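Local atomic coordinates of ParA (Salmonella enterica subsp. enterica serovar Newport str. SL317, PDB entry 3EZF), a protein that probably drives plasmid partition as a P-loop ATPase of the ParA family and, under ADP control, regulates transcription, with a winged helix-turn-helix domain. Residues I101-S110 against L142-L150. Numbering follows the deposited sequence.
Sequences IPKYRDIHKS and LLRHDLRIL. With SO4 (sulfate ion), chain B.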
ATOM      1  N   ILE A 101      32.678   9.499 -27.247  1.00 64.81           N
ATOM      2  CA  ILE A 101      32.665   8.470 -26.205  1.00 63.97           C
ATOM      3  C   ILE A 101      31.344   7.718 -26.331  1.00 62.93           C
ATOM      4  O   ILE A 101      30.268   8.278 -26.104  1.00 67.28           O
ATOM      5  CB  ILE A 101      32.764   9.086 -24.804  1.00 63.12           C
ATOM      6  CG1 ILE A 101      34.094   9.821 -24.661  1.00 61.22           C
ATOM      7  CG2 ILE A 101      32.646   8.004 -23.751  1.00 62.53           C
ATOM      8  CD1 ILE A 101      34.162  10.708 -23.446  1.00 59.27           C
ATOM      9  N   PRO A 102      31.410   6.427 -26.676  1.00 60.99           N
ATOM     10  CA  PRO A 102      30.205   5.603 -26.839  1.00 58.27           C
ATOM     11  C   PRO A 102      29.153   5.721 -25.741  1.00 56.72           C
ATOM     12  O   PRO A 102      29.481   5.759 -24.550  1.00 60.96           O
ATOM     13  CB  PRO A 102      30.771   4.184 -26.962  1.00 56.61           C
ATOM     14  CG  PRO A 102      32.026   4.253 -26.153  1.00 58.19           C
ATOM     15  CD  PRO A 102      32.611   5.580 -26.584  1.00 59.42           C
ATOM     16  N   LYS A 103      27.889   5.790 -26.160  1.00 55.01           N
ATOM     17  CA  LYS A 103      26.740   5.869 -25.243  1.00 50.56           C
ATOM     18  C   LYS A 103      26.313   4.452 -24.881  1.00 49.15           C
ATOM     19  O   LYS A 103      26.694   3.489 -25.544  1.00 49.30           O
ATOM     20  CB  LYS A 103      25.542   6.553 -25.910  1.00 40.77           C
ATOM     21  CG  LYS A 103      25.739   7.997 -26.255  1.00 41.88           C
ATOM     22  CD  LYS A 103      24.785   8.421 -27.367  1.00 40.91           C
ATOM     23  CE  LYS A 103      25.038   9.862 -27.829  1.00 38.94           C
ATOM     24  NZ  LYS A 103      24.793  10.882 -26.768  1.00 43.24           N
ATOM     25  N   TYR A 104      25.492   4.330 -23.848  1.00 50.13           N
ATOM     26  CA  TYR A 104      25.027   3.024 -23.417  1.00 49.83           C
ATOM     27  C   TYR A 104      24.305   2.269 -24.535  1.00 49.84           C
ATOM     28  O   TYR A 104      24.365   1.038 -24.617  1.00 49.84           O
ATOM     29  CB  TYR A 104      24.119   3.169 -22.201  1.00 47.62           C
ATOM     30  CG  TYR A 104      23.798   1.842 -21.573  1.00 52.77           C
ATOM     31  CD1 TYR A 104      22.729   1.072 -22.038  1.00 51.07           C
ATOM     32  CD2 TYR A 104      24.585   1.331 -20.536  1.00 50.99           C
ATOM     33  CE1 TYR A 104      22.454  -0.174 -21.494  1.00 51.34           C
ATOM     34  CE2 TYR A 104      24.319   0.086 -19.984  1.00 51.85           C
ATOM     35  CZ  TYR A 104      23.249  -0.664 -20.464  1.00 51.88           C
ATOM     36  OH  TYR A 104      22.986  -1.911 -19.936  1.00 51.79           O
ATOM     37  N   ARG A 105      23.638   3.012 -25.405  1.00 49.28           N
ATOM     38  CA  ARG A 105      22.912   2.403 -26.516  1.00 49.10           C
ATOM     39  C   ARG A 105      23.855   1.942 -27.643  1.00 50.95           C
ATOM     40  O   ARG A 105      23.408   1.464 -28.678  1.00 47.74           O
ATOM     41  CB  ARG A 105      21.903   3.404 -27.083  1.00 45.45           C
ATOM     42  CG  ARG A 105      22.544   4.455 -27.935  1.00 39.60           C
ATOM     43  CD  ARG A 105      21.603   5.584 -28.240  1.00 43.58           C
ATOM     44  NE  ARG A 105      21.350   6.410 -27.065  1.00 48.26           N
ATOM     45  CZ  ARG A 105      20.723   7.579 -27.113  1.00 47.88           C
ATOM     46  NH1 ARG A 105      20.301   8.033 -28.279  1.00 47.10           N
ATOM     47  NH2 ARG A 105      20.516   8.288 -26.009  1.00 48.59           N
ATOM     48  N   ASP A 106      25.159   2.097 -27.451  1.00 54.77           N
ATOM     49  CA  ASP A 106      26.119   1.685 -28.470  1.00 54.63           C
ATOM     50  C   ASP A 106      26.814   0.375 -28.078  1.00 57.19           C
ATOM     51  O   ASP A 106      27.495  -0.253 -28.890  1.00 56.95           O
ATOM     52  CB  ASP A 106      27.169   2.785 -28.680  1.00 55.54           C
ATOM     53  CG  ASP A 106      26.588   4.036 -29.319  1.00 56.40           C
ATOM     54  OD1 ASP A 106      26.723   5.130 -28.736  1.00 55.35           O
ATOM     55  OD2 ASP A 106      25.997   3.932 -30.412  1.00 61.12           O
ATOM     56  N   ILE A 107      26.632  -0.039 -26.832  1.00 58.09           N
ATOM     57  CA  ILE A 107      27.252  -1.255 -26.339  1.00 57.97           C
ATOM     58  C   ILE A 107      26.253  -2.386 -26.251  1.00 60.95           C
ATOM     59  O   ILE A 107      26.540  -3.516 -26.656  1.00 64.47           O
ATOM     60  CB  ILE A 107      27.841  -1.040 -24.925  1.00 55.33           C
ATOM     61  CG1 ILE A 107      29.113  -0.212 -25.008  1.00 47.89           C
ATOM     62  CG2 ILE A 107      28.092  -2.379 -24.251  1.00 56.74           C
ATOM     63  CD1 ILE A 107      28.929   1.078 -25.731  1.00 55.51           C
ATOM     64  N   HIS A 108      25.071  -2.073 -25.729  1.00 61.50           N
ATOM     65  CA  HIS A 108      24.038  -3.079 -25.525  1.00 61.49           C
ATOM     66  C   HIS A 108      22.873  -3.096 -26.504  1.00 63.06           C
ATOM     67  O   HIS A 108      22.382  -2.041 -26.910  1.00 62.34           O
ATOM     68  CB  HIS A 108      23.485  -2.917 -24.116  1.00 58.54           C
ATOM     69  CG  HIS A 108      24.534  -2.940 -23.052  1.00 57.68           C
ATOM     70  ND1 HIS A 108      25.082  -4.110 -22.563  1.00 55.97           N
ATOM     71  CD2 HIS A 108      25.140  -1.935 -22.384  1.00 56.53           C
ATOM     72  CE1 HIS A 108      25.975  -3.817 -21.636  1.00 54.68           C
ATOM     73  NE2 HIS A 108      26.030  -2.505 -21.506  1.00 53.52           N
ATOM     74  N   LYS A 109      22.432  -4.298 -26.883  1.00 66.41           N
ATOM     75  CA  LYS A 109      21.276  -4.411 -27.764  1.00 70.71           C
ATOM     76  C   LYS A 109      20.143  -3.820 -26.937  1.00 72.21           C
ATOM     77  O   LYS A 109      20.307  -3.604 -25.727  1.00 72.48           O
ATOM     78  CB  LYS A 109      20.979  -5.864 -28.136  1.00 72.75           C
ATOM     79  CG  LYS A 109      21.796  -6.351 -29.319  1.00 78.55           C
ATOM     80  CD  LYS A 109      21.337  -7.718 -29.778  1.00 81.68           C
ATOM     81  CE  LYS A 109      22.254  -8.268 -30.865  1.00 85.04           C
ATOM     82  NZ  LYS A 109      21.844  -9.648 -31.262  1.00 84.90           N
ATOM     83  N   SER A 110      18.957  -3.606 -27.534  1.00 72.48           N
ATOM     84  CA  SER A 110      17.991  -2.857 -26.740  1.00 67.74           C
ATOM     85  C   SER A 110      16.839  -3.593 -26.028  1.00 67.00           C
ATOM     86  O   SER A 110      16.292  -4.592 -26.474  1.00 64.19           O
ATOM     87  CB  SER A 110      17.456  -1.714 -27.578  1.00 70.27           C
ATOM     88  OG  SER A 110      17.978  -0.472 -27.139  1.00 70.18           O
ATOM     89  N   LEU A 142      27.701   8.644 -14.879  1.00 51.67           N
ATOM     90  CA  LEU A 142      26.836   7.832 -15.712  1.00 47.24           C
ATOM     91  C   LEU A 142      26.280   8.645 -16.848  1.00 48.18           C
ATOM     92  O   LEU A 142      25.719   8.079 -17.779  1.00 50.04           O
ATOM     93  CB  LEU A 142      25.700   7.232 -14.886  1.00 44.99           C
ATOM     94  CG  LEU A 142      25.827   5.806 -14.318  1.00 40.98           C
ATOM     95  CD1 LEU A 142      27.162   5.579 -13.650  1.00 34.64           C
ATOM     96  CD2 LEU A 142      24.696   5.572 -13.321  1.00 38.82           C
ATOM     97  N   LEU A 143      26.446   9.967 -16.773  1.00 48.48           N
ATOM     98  CA  LEU A 143      25.964  10.876 -17.821  1.00 45.68           C
ATOM     99  C   LEU A 143      26.525  10.507 -19.191  1.00 44.73           C
ATOM    100  O   LEU A 143      25.870  10.682 -20.214  1.00 48.17           O
ATOM    101  CB  LEU A 143      26.332  12.328 -17.502  1.00 46.02           C
ATOM    102  CG  LEU A 143      25.768  13.022 -16.253  1.00 46.09           C
ATOM    103  CD1 LEU A 143      26.256  14.461 -16.226  1.00 54.29           C
ATOM    104  CD2 LEU A 143      24.266  13.019 -16.265  1.00 44.99           C
ATOM    105  N   ARG A 144      27.742   9.993 -19.206  1.00 44.58           N
ATOM    106  CA  ARG A 144      28.391   9.575 -20.443  1.00 47.60           C
ATOM    107  C   ARG A 144      27.611   8.466 -21.132  1.00 47.20           C
ATOM    108  O   ARG A 144      27.915   8.103 -22.268  1.00 51.06           O
ATOM    109  CB  ARG A 144      29.782   9.045 -20.129  1.00 47.18           C
ATOM    110  CG  ARG A 144      29.763   8.043 -18.988  1.00 47.19           C
ATOM    111  CD  ARG A 144      31.011   7.205 -18.975  1.00 51.36           C
ATOM    112  NE  ARG A 144      31.106   6.418 -20.199  1.00 59.74           N
ATOM    113  CZ  ARG A 144      32.048   5.517 -20.423  1.00 59.85           C
ATOM    114  NH1 ARG A 144      32.975   5.302 -19.489  1.00 51.82           N
ATOM    115  NH2 ARG A 144      32.053   4.842 -21.571  1.00 56.26           N
ATOM    116  N   HIS A 145      26.629   7.906 -20.434  1.00 49.24           N
ATOM    117  CA  HIS A 145      25.824   6.824 -20.987  1.00 49.24           C
ATOM    118  C   HIS A 145      24.572   7.321 -21.694  1.00 47.76           C
ATOM    119  O   HIS A 145      23.986   6.592 -22.476  1.00 47.76           O
ATOM    120  CB  HIS A 145      25.411   5.836 -19.892  1.00 51.91           C
ATOM    121  CG  HIS A 145      26.558   5.153 -19.219  1.00 53.81           C
ATOM    122  ND1 HIS A 145      27.493   4.410 -19.904  1.00 52.75           N
ATOM    123  CD2 HIS A 145      26.925   5.104 -17.911  1.00 53.76           C
ATOM    124  CE1 HIS A 145      28.388   3.934 -19.054  1.00 55.35           C
ATOM    125  NE2 HIS A 145      28.064   4.342 -17.841  1.00 57.09           N
ATOM    126  N   ASP A 146      24.163   8.558 -21.424  1.00 48.52           N
ATOM    127  CA  ASP A 146      22.965   9.114 -22.048  1.00 51.86           C
ATOM    128  C   ASP A 146      21.867   8.070 -21.876  1.00 49.27           C
ATOM    129  O   ASP A 146      21.166   7.733 -22.820  1.00 49.40           O
ATOM    130  CB  ASP A 146      23.210   9.356 -23.543  1.00 54.37           C
ATOM    131  CG  ASP A 146      22.237  10.365 -24.148  1.00 55.14           C
ATOM    132  OD1 ASP A 146      21.228  10.689 -23.495  1.00 56.76           O
ATOM    133  OD2 ASP A 146      22.484  10.828 -25.282  1.00 50.44           O
ATOM    134  N   LEU A 147      21.747   7.546 -20.662  1.00 49.84           N
ATOM    135  CA  LEU A 147      20.760   6.519 -20.330  1.00 45.00           C
ATOM    136  C   LEU A 147      19.309   6.903 -20.640  1.00 45.39           C
ATOM    137  O   LEU A 147      18.866   8.018 -20.351  1.00 46.14           O
ATOM    138  CB  LEU A 147      20.900   6.157 -18.849  1.00 42.88           C
ATOM    139  CG  LEU A 147      21.410   4.755 -18.508  1.00 45.35           C
ATOM    140  CD1 LEU A 147      22.534   4.363 -19.441  1.00 41.79           C
ATOM    141  CD2 LEU A 147      21.847   4.710 -17.042  1.00 42.86           C
ATOM    142  N   ARG A 148      18.586   5.968 -21.252  1.00 45.39           N
ATOM    143  CA  ARG A 148      17.172   6.140 -21.606  1.00 42.03           C
ATOM    144  C   ARG A 148      16.398   5.125 -20.765  1.00 43.74           C
ATOM    145  O   ARG A 148      16.463   3.920 -21.022  1.00 41.77           O
ATOM    146  CB  ARG A 148      16.959   5.837 -23.076  1.00 40.75           C
ATOM    147  CG  ARG A 148      17.740   6.715 -24.028  1.00 34.78           C
ATOM    148  CD  ARG A 148      17.616   6.155 -25.436  1.00 41.51           C
ATOM    149  NE  ARG A 148      18.023   4.752 -25.495  1.00 42.54           N
ATOM    150  CZ  ARG A 148      17.946   3.989 -26.577  1.00 41.49           C
ATOM    151  NH1 ARG A 148      17.466   4.483 -27.709  1.00 43.41           N
ATOM    152  NH2 ARG A 148      18.363   2.732 -26.528  1.00 43.98           N
ATOM    153  N   ILE A 149      15.659   5.625 -19.775  1.00 43.64           N
ATOM    154  CA  ILE A 149      14.921   4.796 -18.831  1.00 40.97           C
ATOM    155  C   ILE A 149      13.392   4.916 -18.878  1.00 46.34           C
ATOM    156  O   ILE A 149      12.825   6.030 -18.909  1.00 40.95           O
ATOM    157  CB  ILE A 149      15.392   5.120 -17.397  1.00 41.37           C
ATOM    158  CG1 ILE A 149      16.912   4.947 -17.310  1.00 45.39           C
ATOM    159  CG2 ILE A 149      14.683   4.231 -16.385  1.00 44.97           C
ATOM    160  CD1 ILE A 149      17.501   5.157 -15.912  1.00 46.57           C
ATOM    161  N   LEU A 150      12.727   3.761 -18.867  1.00 42.23           N
ATOM    162  CA  LEU A 150      11.268   3.723 -18.880  1.00 40.25           C
ATOM    163  C   LEU A 150      10.727   3.032 -17.633  1.00 42.17           C
ATOM    164  O   LEU A 150      11.213   1.960 -17.237  1.00 40.99           O
ATOM    165  CB  LEU A 150      10.757   2.983 -20.110  1.00 39.71           C
ATOM    166  CG  LEU A 150       9.234   3.021 -20.281  1.00 38.17           C
ATOM    167  CD1 LEU A 150       8.815   4.416 -20.702  1.00 36.15           C
ATOM    168  CD2 LEU A 150       8.801   1.999 -21.332  1.00 34.74           C
TER
HETATM  169  S   SO4 B 599      25.043  -6.763 -25.084  1.00153.11           S
HETATM  170  O1  SO4 B 599      25.730  -7.240 -26.299  1.00152.96           O
HETATM  171  O2  SO4 B 599      25.132  -7.789 -24.027  1.00152.71           O
HETATM  172  O3  SO4 B 599      23.627  -6.494 -25.391  1.00151.19           O
HETATM  173  O4  SO4 B 599      25.692  -5.529 -24.617  1.00152.09           O
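K103 and D146 extend in the same direction, flank to flank, and join in a salt bridge, K103 NZ standing 2.7 Å from OD2 of D146 on the lone pair turned away from OD1. The lysine's methylene chain bends at its last torsion (chi4 -64°), which brings the amine to the carboxylate. R105 completes the salt-bridge network differently: its NH2 makes a weak hydrogen bond to the backbone O of D146 (3.3 Å), in the guanidinium plane, whereas OD2 sits off that plane and attracts R105 by charge only. An aspartate suits this place, since OD1 also pairs with R137 of helix 129-138. The flat guanidinium of R105 can be packed on both faces, by CD of R148 and CD of K103. R105 and R148 stack with planes only 13° apart; the salt bridge of R148 to D249, like that of R105 to D146, probably offsets their like charges. R148 NH2 also bonds weakly to S110 OG. Between the backbones, Y104 N donates to H145 O (3.0 Å, 162°), and L147 CD1 packs on Y104 CB. The buried tyrosine ring meets F250 edge-to-face, while its hydroxyl reaches R399 and E396. The network thus ties the loop after helix 89-98, beside the helix-turn-helix region, to the turn entering strand 149-153 of the ATPase's parallel sheet, with F392 of helix 378-400 packing against Y104, H145 and L147.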